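Long-range contacts in deacetylase EF_0837 (Enterococcus faecalis, PDB 2ICS), which hydrolyses acetyl-(R)-mandelate with very low efficiency in vitro, as a binuclear zinc esterase of the amidohydrolase type, and is captured here with adenine bound: residues A89-A94 against W120-Q125; D126-L131 against R159-D164. One frame throughout, in Å; residues are numbered along the deposited sequence.

Contact 1. Residues A89-A94 against W120-Q125; sequences AGTTGA and WGIVAQ. With ADE (adenine), chain D.
Thr91 and Ile122 meet through both backbone and side chain. The amide of Ile122 donates to the carbonyl of Thr91, with N to O 3.1 Å. The bond is nearly straight, 165° at the hydrogen, although the donor stands above the carbonyl plane. The same oxygen takes a CA-H...O contact from Gly121, whose CA lies 3.4 Å from Thr91 O. Beside this bond the CD1 methyl of Ile122 comes to 3.6 Å from Thr91 CG2, the two side chains slanting across each other. Ile122 CG1 sits between the backbone N and the carbonyl carbon (chi1 61°), which also brings it close to Thr91 O, while the CG2 branch of Ile122 lies 3.8 Å from Gly90 O. Both segments are loops that follow parallel strands of the TIM barrel, 83-89 and 110-114, at the end that carries the binuclear zinc site; Trp120 to Val123 form a type II' beta turn. The CA of Gly121, which carries no side chain, lies 4.0 Å from Thr92 CA, with Gly93 beside it on the other segment. Thr91 OG1 is hydrogen-bonded to Asp88 OD2 and to ND1 of the zinc ligand His62, a second-shell position. The solvent side is looser: Trp120 is exposed, its CB directed away from 89-94. Farther along the chain Gln125 makes no contact with 89-94 and turns to the adenine pocket, with NE2 3.4 Å from adenine N3.

Contact 2. Residues D126-L131 against R159-D164; sequences DELADL and RTVIGD
Between Asp126 and Ala129 the chain makes a type I beta turn, closed by Ala129 N to Asp126 O at 3.1 Å, and this turn lies against the short, weakly bonded helix 159-162. Both lie in connections that follow strands of the TIM barrel, the first after 110-114 and the second directly after 156-157. Leu128 N donates to Val161 O at 3.2 Å; the bond is bent, with 141° at the hydrogen, and the donor is tilted from the carbonyl plane. Val161 contributes the largest share of the contact. Its CG1, anti to the backbone N (chi1 -175°), packs 3.8 Å from Leu128 CG, the two side chains running alongside each other and pointing the same way. Glu127 also lies beside Val161, yet its carboxylate is engaged by Arg156, to which OE1 forms a salt bridge. Arg156 is, by similarity, the transition-state stabilizer, so Glu127 probably helps to position its guanidinium group. Leu128 CB reaches the CG2 methyl of Ile162, and the side chain of Leu128 also touches Pro169 of helix 168-178 and Met157. Toward solvent, Asp126 CB approaches Thr160 O, and Thr160 itself belongs to the adenine pocket. Gly163, with positive phi, takes the chain out of the helix past the methyl of Ala129. Next to it a water joins the two segments, donating to Ala129 O at 2.9 Å and accepting from Asp164 N at 3.0 Å.

Contacts 1 and 2 follow each other along the chain, with centres 12 Å apart, and segments 120-125 and 126-131 form one continuous loop. They touch where Glu127 folds back over the first turn: its CG lies 3.0 Å from Gly121 O, and its OE1 is 3.6 Å from Ile122 CG2. Both Ile122 and Glu127 also adjoin Arg156, one by packing and the other by charge. Gln125 of contact 1 and Thr160 of contact 2 line the same adenine pocket, Gln125 NE2 standing 3.8 Å from Thr160 OG1. The side chains of Ile122 and Val161 are each about 7 Å from a bound zinc ion.

Contact 1. Residues A89-A94 against W120-Q125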
ATOM      1  N   ALA A  89      -6.628   0.521   5.204  1.00 20.91           N
ATOM      2  CA  ALA A  89      -7.459  -0.473   4.527  1.00 22.05           C
ATOM      3  C   ALA A  89      -8.776  -0.876   5.194  1.00 23.33           C
ATOM      4  O   ALA A  89      -8.961  -2.034   5.591  1.00 21.96           O
ATOM      5  CB  ALA A  89      -6.628  -1.724   4.233  1.00 20.09           C
ATOM      6  N   GLY A  90      -9.695   0.079   5.310  1.00 24.00           N
ATOM      7  CA  GLY A  90     -10.995  -0.216   5.887  1.00 24.79           C
ATOM      8  C   GLY A  90     -11.095  -0.465   7.378  1.00 25.74           C
ATOM      9  O   GLY A  90     -11.964  -1.216   7.828  1.00 26.36           O
ATOM     10  N   THR A  91     -10.220   0.152   8.158  1.00 25.73           N
ATOM     11  CA  THR A  91     -10.285  -0.027   9.602  1.00 26.73           C
ATOM     12  C   THR A  91     -11.638   0.488  10.084  1.00 26.74           C
ATOM     13  O   THR A  91     -12.232  -0.059  11.013  1.00 27.24           O
ATOM     14  CB  THR A  91      -9.193   0.779  10.327  1.00 26.04           C
ATOM     15  OG1 THR A  91      -7.901   0.336   9.895  1.00 27.31           O
ATOM     16  CG2 THR A  91      -9.313   0.596  11.836  1.00 25.83           C
ATOM     17  N   THR A  92     -12.118   1.546   9.437  1.00 26.89           N
ATOM     18  CA  THR A  92     -13.385   2.164   9.811  1.00 26.92           C
ATOM     19  C   THR A  92     -14.460   2.043   8.756  1.00 27.60           C
ATOM     20  O   THR A  92     -14.179   1.898   7.567  1.00 28.18           O
ATOM     21  CB  THR A  92     -13.223   3.677  10.093  1.00 26.36           C
ATOM     22  OG1 THR A  92     -12.886   4.358   8.877  1.00 25.49           O
ATOM     23  CG2 THR A  92     -12.136   3.918  11.118  1.00 24.58           C
ATOM     24  N   GLY A  93     -15.703   2.111   9.220  1.00 29.81           N
ATOM     25  CA  GLY A  93     -16.850   2.061   8.335  1.00 31.06           C
ATOM     26  C   GLY A  93     -17.460   3.450   8.360  1.00 31.56           C
ATOM     27  O   GLY A  93     -16.916   4.348   9.003  1.00 31.35           O
ATOM     28  N   ALA A  94     -18.583   3.633   7.679  1.00 33.33           N
ATOM     29  CA  ALA A  94     -19.246   4.935   7.630  1.00 34.78           C
ATOM     30  C   ALA A  94     -19.545   5.521   9.011  1.00 36.79           C
ATOM     31  O   ALA A  94     -19.555   6.736   9.181  1.00 39.63           O
ATOM     32  CB  ALA A  94     -20.539   4.824   6.830  1.00 33.64           C
ATOM     33  N   TRP A 120     -19.283  -0.352  10.875  1.00 38.84           N
ATOM     34  CA  TRP A 120     -18.411  -0.135  12.027  1.00 39.29           C
ATOM     35  C   TRP A 120     -16.969  -0.562  11.780  1.00 37.67           C
ATOM     36  O   TRP A 120     -16.158  -0.606  12.702  1.00 36.26           O
ATOM     37  CB  TRP A 120     -18.956  -0.849  13.270  1.00 43.15           C
ATOM     38  CG  TRP A 120     -20.227  -0.239  13.778  1.00 45.46           C
ATOM     39  CD1 TRP A 120     -21.494  -0.715  13.604  1.00 46.52           C
ATOM     40  CD2 TRP A 120     -20.356   0.996  14.490  1.00 46.47           C
ATOM     41  NE1 TRP A 120     -22.406   0.150  14.160  1.00 48.90           N
ATOM     42  CE2 TRP A 120     -21.733   1.209  14.711  1.00 47.33           C
ATOM     43  CE3 TRP A 120     -19.438   1.947  14.960  1.00 47.96           C
ATOM     44  CZ2 TRP A 120     -22.220   2.337  15.382  1.00 48.92           C
ATOM     45  CZ3 TRP A 120     -19.922   3.071  15.630  1.00 49.42           C
ATOM     46  CH2 TRP A 120     -21.303   3.254  15.834  1.00 48.52           C
ATOM     47  N   GLY A 121     -16.644  -0.860  10.529  1.00 36.42           N
ATOM     48  CA  GLY A 121     -15.290  -1.273  10.220  1.00 37.61           C
ATOM     49  C   GLY A 121     -14.933  -2.607  10.850  1.00 37.57           C
ATOM     50  O   GLY A 121     -15.765  -3.507  10.951  1.00 35.57           O
ATOM     51  N   ILE A 122     -13.689  -2.728  11.290  1.00 38.53           N
ATOM     52  CA  ILE A 122     -13.202  -3.964  11.889  1.00 42.46           C
ATOM     53  C   ILE A 122     -13.316  -4.009  13.412  1.00 43.17           C
ATOM     54  O   ILE A 122     -12.480  -4.622  14.066  1.00 43.46           O
ATOM     55  CB  ILE A 122     -11.729  -4.184  11.526  1.00 41.76           C
ATOM     56  CG1 ILE A 122     -10.914  -3.009  12.070  1.00 42.73           C
ATOM     57  CG2 ILE A 122     -11.567  -4.308  10.011  1.00 40.56           C
ATOM     58  CD1 ILE A 122      -9.489  -2.980  11.627  1.00 44.37           C
ATOM     59  N   VAL A 123     -14.333  -3.362  13.976  1.00 46.20           N
ATOM     60  CA  VAL A 123     -14.508  -3.364  15.430  1.00 48.55           C
ATOM     61  C   VAL A 123     -14.387  -4.790  15.960  1.00 49.54           C
ATOM     62  O   VAL A 123     -13.566  -5.073  16.833  1.00 49.92           O
ATOM     63  CB  VAL A 123     -15.880  -2.781  15.837  1.00 48.69           C
ATOM     64  CG1 VAL A 123     -15.917  -1.293  15.526  1.00 50.56           C
ATOM     65  CG2 VAL A 123     -16.997  -3.499  15.098  1.00 51.36           C
ATOM     66  N   ALA A 124     -15.209  -5.685  15.428  1.00 50.22           N
ATOM     67  CA  ALA A 124     -15.161  -7.082  15.825  1.00 52.31           C
ATOM     68  C   ALA A 124     -14.233  -7.755  14.820  1.00 52.02           C
ATOM     69  O   ALA A 124     -13.608  -7.080  14.007  1.00 53.59           O
ATOM     70  CB  ALA A 124     -16.552  -7.699  15.758  1.00 54.04           C
ATOM     71  N   GLN A 125     -14.138  -9.076  14.871  1.00 52.07           N
ATOM     72  CA  GLN A 125     -13.278  -9.788  13.933  1.00 51.12           C
ATOM     73  C   GLN A 125     -14.095 -10.252  12.731  1.00 48.47           C
ATOM     74  O   GLN A 125     -13.556 -10.455  11.645  1.00 47.70           O
ATOM     75  CB  GLN A 125     -12.634 -10.997  14.617  1.00 54.78           C
ATOM     76  CG  GLN A 125     -11.746 -11.845  13.705  1.00 58.86           C
ATOM     77  CD  GLN A 125     -10.515 -11.100  13.210  1.00 61.03           C
ATOM     78  OE1 GLN A 125      -9.688 -10.646  14.007  1.00 62.07           O
ATOM     79  NE2 GLN A 125     -10.385 -10.976  11.892  1.00 59.95           N
TER
HETATM   80  N9  ADE D1114      -7.521 -13.039  10.198  1.00 80.38           N
HETATM   81  C8  ADE D1114      -7.438 -13.335   8.866  1.00 80.76           C
HETATM   82  N7  ADE D1114      -7.057 -12.285   8.191  1.00 80.58           N
HETATM   83  C5  ADE D1114      -6.870 -11.247   9.041  1.00 79.77           C
HETATM   84  C6  ADE D1114      -6.470  -9.885   8.907  1.00 78.32           C
HETATM   85  N6  ADE D1114      -6.167  -9.359   7.662  1.00 75.94           N
HETATM   86  N1  ADE D1114      -6.393  -9.118  10.020  1.00 78.38           N
HETATM   87  C2  ADE D1114      -6.682  -9.605  11.239  1.00 78.95           C
HETATM   88  N3  ADE D1114      -7.062 -10.877  11.408  1.00 79.74           N
HETATM   89  C4  ADE D1114      -7.169 -11.721  10.354  1.00 80.07           C

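Contact 2. Residues D126-L131 against R159-D164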
ATOM      1  N   ASP A 126     -15.399 -10.405  12.936  1.00 45.41           N
ATOM      2  CA  ASP A 126     -16.300 -10.869  11.883  1.00 42.37           C
ATOM      3  C   ASP A 126     -17.331  -9.819  11.489  1.00 39.92           C
ATOM      4  O   ASP A 126     -18.536 -10.056  11.585  1.00 38.55           O
ATOM      5  CB  ASP A 126     -17.015 -12.142  12.349  1.00 43.56           C
ATOM      6  CG  ASP A 126     -17.746 -11.955  13.681  1.00 45.49           C
ATOM      7  OD1 ASP A 126     -18.372 -12.929  14.157  1.00 45.16           O
ATOM      8  OD2 ASP A 126     -17.695 -10.842  14.251  1.00 44.19           O
ATOM      9  N   GLU A 127     -16.863  -8.667  11.021  1.00 37.28           N
ATOM     10  CA  GLU A 127     -17.774  -7.592  10.652  1.00 35.44           C
ATOM     11  C   GLU A 127     -18.635  -7.839   9.416  1.00 33.34           C
ATOM     12  O   GLU A 127     -19.436  -6.988   9.038  1.00 32.14           O
ATOM     13  CB  GLU A 127     -17.000  -6.273  10.531  1.00 36.46           C
ATOM     14  CG  GLU A 127     -15.514  -6.435  10.271  1.00 40.41           C
ATOM     15  CD  GLU A 127     -15.192  -6.389   8.805  1.00 40.57           C
ATOM     16  OE1 GLU A 127     -14.002  -6.520   8.437  1.00 38.70           O
ATOM     17  OE2 GLU A 127     -16.145  -6.213   8.021  1.00 44.50           O
ATOM     18  N   LEU A 128     -18.485  -9.002   8.789  1.00 31.19           N
ATOM     19  CA  LEU A 128     -19.306  -9.326   7.626  1.00 30.71           C
ATOM     20  C   LEU A 128     -20.225 -10.516   7.930  1.00 31.25           C
ATOM     21  O   LEU A 128     -20.943 -11.002   7.056  1.00 31.93           O
ATOM     22  CB  LEU A 128     -18.434  -9.623   6.402  1.00 27.25           C
ATOM     23  CG  LEU A 128     -17.655  -8.437   5.814  1.00 28.95           C
ATOM     24  CD1 LEU A 128     -16.995  -8.863   4.509  1.00 28.05           C
ATOM     25  CD2 LEU A 128     -18.597  -7.258   5.560  1.00 28.69           C
ATOM     26  N   ALA A 129     -20.203 -10.963   9.185  1.00 31.75           N
ATOM     27  CA  ALA A 129     -21.030 -12.078   9.640  1.00 32.79           C
ATOM     28  C   ALA A 129     -22.486 -11.626   9.790  1.00 34.26           C
ATOM     29  O   ALA A 129     -23.412 -12.422   9.644  1.00 34.16           O
ATOM     30  CB  ALA A 129     -20.503 -12.605  10.971  1.00 31.76           C
ATOM     31  N   ASP A 130     -22.675 -10.343  10.089  1.00 36.22           N
ATOM     32  CA  ASP A 130     -24.009  -9.759  10.234  1.00 37.18           C
ATOM     33  C   ASP A 130     -24.206  -8.799   9.063  1.00 36.79           C
ATOM     34  O   ASP A 130     -23.674  -7.692   9.067  1.00 37.99           O
ATOM     35  CB  ASP A 130     -24.119  -8.989  11.556  1.00 37.30           C
ATOM     36  CG  ASP A 130     -25.487  -8.340  11.749  1.00 40.63           C
ATOM     37  OD1 ASP A 130     -26.300  -8.334  10.794  1.00 40.50           O
ATOM     38  OD2 ASP A 130     -25.748  -7.827  12.859  1.00 39.74           O
ATOM     39  N   LEU A 131     -24.974  -9.226   8.070  1.00 37.15           N
ATOM     40  CA  LEU A 131     -25.218  -8.421   6.879  1.00 38.51           C
ATOM     41  C   LEU A 131     -25.923  -7.078   7.072  1.00 40.07           C
ATOM     42  O   LEU A 131     -25.811  -6.192   6.223  1.00 40.90           O
ATOM     43  CB  LEU A 131     -25.989  -9.248   5.857  1.00 38.82           C
ATOM     44  CG  LEU A 131     -25.254  -9.541   4.551  1.00 41.13           C
ATOM     45  CD1 LEU A 131     -23.864 -10.098   4.839  1.00 38.66           C
ATOM     46  CD2 LEU A 131     -26.080 -10.521   3.725  1.00 40.77           C
ATOM     47  N   ARG A 159     -12.760 -16.642   5.801  1.00 29.54           N
ATOM     48  CA  ARG A 159     -13.449 -17.409   6.836  1.00 30.83           C
ATOM     49  C   ARG A 159     -13.875 -16.714   8.128  1.00 29.93           C
ATOM     50  O   ARG A 159     -15.061 -16.657   8.442  1.00 29.61           O
ATOM     51  CB  ARG A 159     -12.601 -18.641   7.194  1.00 31.59           C
ATOM     52  CG  ARG A 159     -13.161 -19.497   8.324  1.00 34.14           C
ATOM     53  CD  ARG A 159     -12.398 -20.809   8.458  1.00 36.61           C
ATOM     54  NE  ARG A 159     -10.969 -20.604   8.689  1.00 39.65           N
ATOM     55  CZ  ARG A 159     -10.433 -20.250   9.855  1.00 43.98           C
ATOM     56  NH1 ARG A 159     -11.207 -20.057  10.919  1.00 45.65           N
ATOM     57  NH2 ARG A 159      -9.116 -20.087   9.963  1.00 43.97           N
ATOM     58  N   THR A 160     -12.911 -16.203   8.883  1.00 31.03           N
ATOM     59  CA  THR A 160     -13.207 -15.565  10.159  1.00 29.70           C
ATOM     60  C   THR A 160     -13.946 -14.235  10.052  1.00 29.48           C
ATOM     61  O   THR A 160     -14.371 -13.677  11.059  1.00 30.41           O
ATOM     62  CB  THR A 160     -11.911 -15.345  10.982  1.00 31.89           C
ATOM     63  OG1 THR A 160     -11.101 -14.344  10.353  1.00 34.71           O
ATOM     64  CG2 THR A 160     -11.110 -16.647  11.077  1.00 30.14           C
ATOM     65  N   VAL A 161     -14.119 -13.730   8.837  1.00 28.10           N
ATOM     66  CA  VAL A 161     -14.800 -12.456   8.662  1.00 27.00           C
ATOM     67  C   VAL A 161     -16.262 -12.573   8.256  1.00 28.36           C
ATOM     68  O   VAL A 161     -17.120 -11.868   8.790  1.00 28.35           O
ATOM     69  CB  VAL A 161     -14.088 -11.581   7.592  1.00 25.82           C
ATOM     70  CG1 VAL A 161     -14.742 -10.209   7.517  1.00 24.45           C
ATOM     71  CG2 VAL A 161     -12.610 -11.446   7.919  1.00 24.48           C
ATOM     72  N   ILE A 162     -16.541 -13.475   7.320  1.00 28.53           N
ATOM     73  CA  ILE A 162     -17.882 -13.644   6.767  1.00 28.24           C
ATOM     74  C   ILE A 162     -18.882 -14.569   7.443  1.00 29.37           C
ATOM     75  O   ILE A 162     -20.023 -14.644   7.002  1.00 29.56           O
ATOM     76  CB  ILE A 162     -17.798 -14.113   5.309  1.00 28.01           C
ATOM     77  CG1 ILE A 162     -17.168 -15.513   5.270  1.00 26.35           C
ATOM     78  CG2 ILE A 162     -16.990 -13.117   4.482  1.00 23.59           C
ATOM     79  CD1 ILE A 162     -17.227 -16.181   3.910  1.00 25.86           C
ATOM     80  N   GLY A 163     -18.480 -15.283   8.487  1.00 31.26           N
ATOM     81  CA  GLY A 163     -19.417 -16.190   9.130  1.00 31.46           C
ATOM     82  C   GLY A 163     -20.034 -17.145   8.119  1.00 31.56           C
ATOM     83  O   GLY A 163     -19.323 -17.903   7.468  1.00 31.19           O
ATOM     84  N   ASP A 164     -21.356 -17.096   7.967  1.00 33.08           N
ATOM     85  CA  ASP A 164     -22.053 -17.973   7.027  1.00 34.59           C
ATOM     86  C   ASP A 164     -22.542 -17.245   5.782  1.00 35.72           C
ATOM     87  O   ASP A 164     -23.253 -17.828   4.963  1.00 36.76           O
ATOM     88  CB  ASP A 164     -23.264 -18.619   7.705  1.00 36.46           C
ATOM     89  CG  ASP A 164     -22.892 -19.396   8.956  1.00 39.05           C
ATOM     90  OD1 ASP A 164     -22.107 -20.364   8.849  1.00 39.18           O
ATOM     91  OD2 ASP A 164     -23.393 -19.036  10.044  1.00 39.24           O
TER
HETATM   92  O   HOH W   1     -23.059 -15.323   9.723  1.00 42.15           O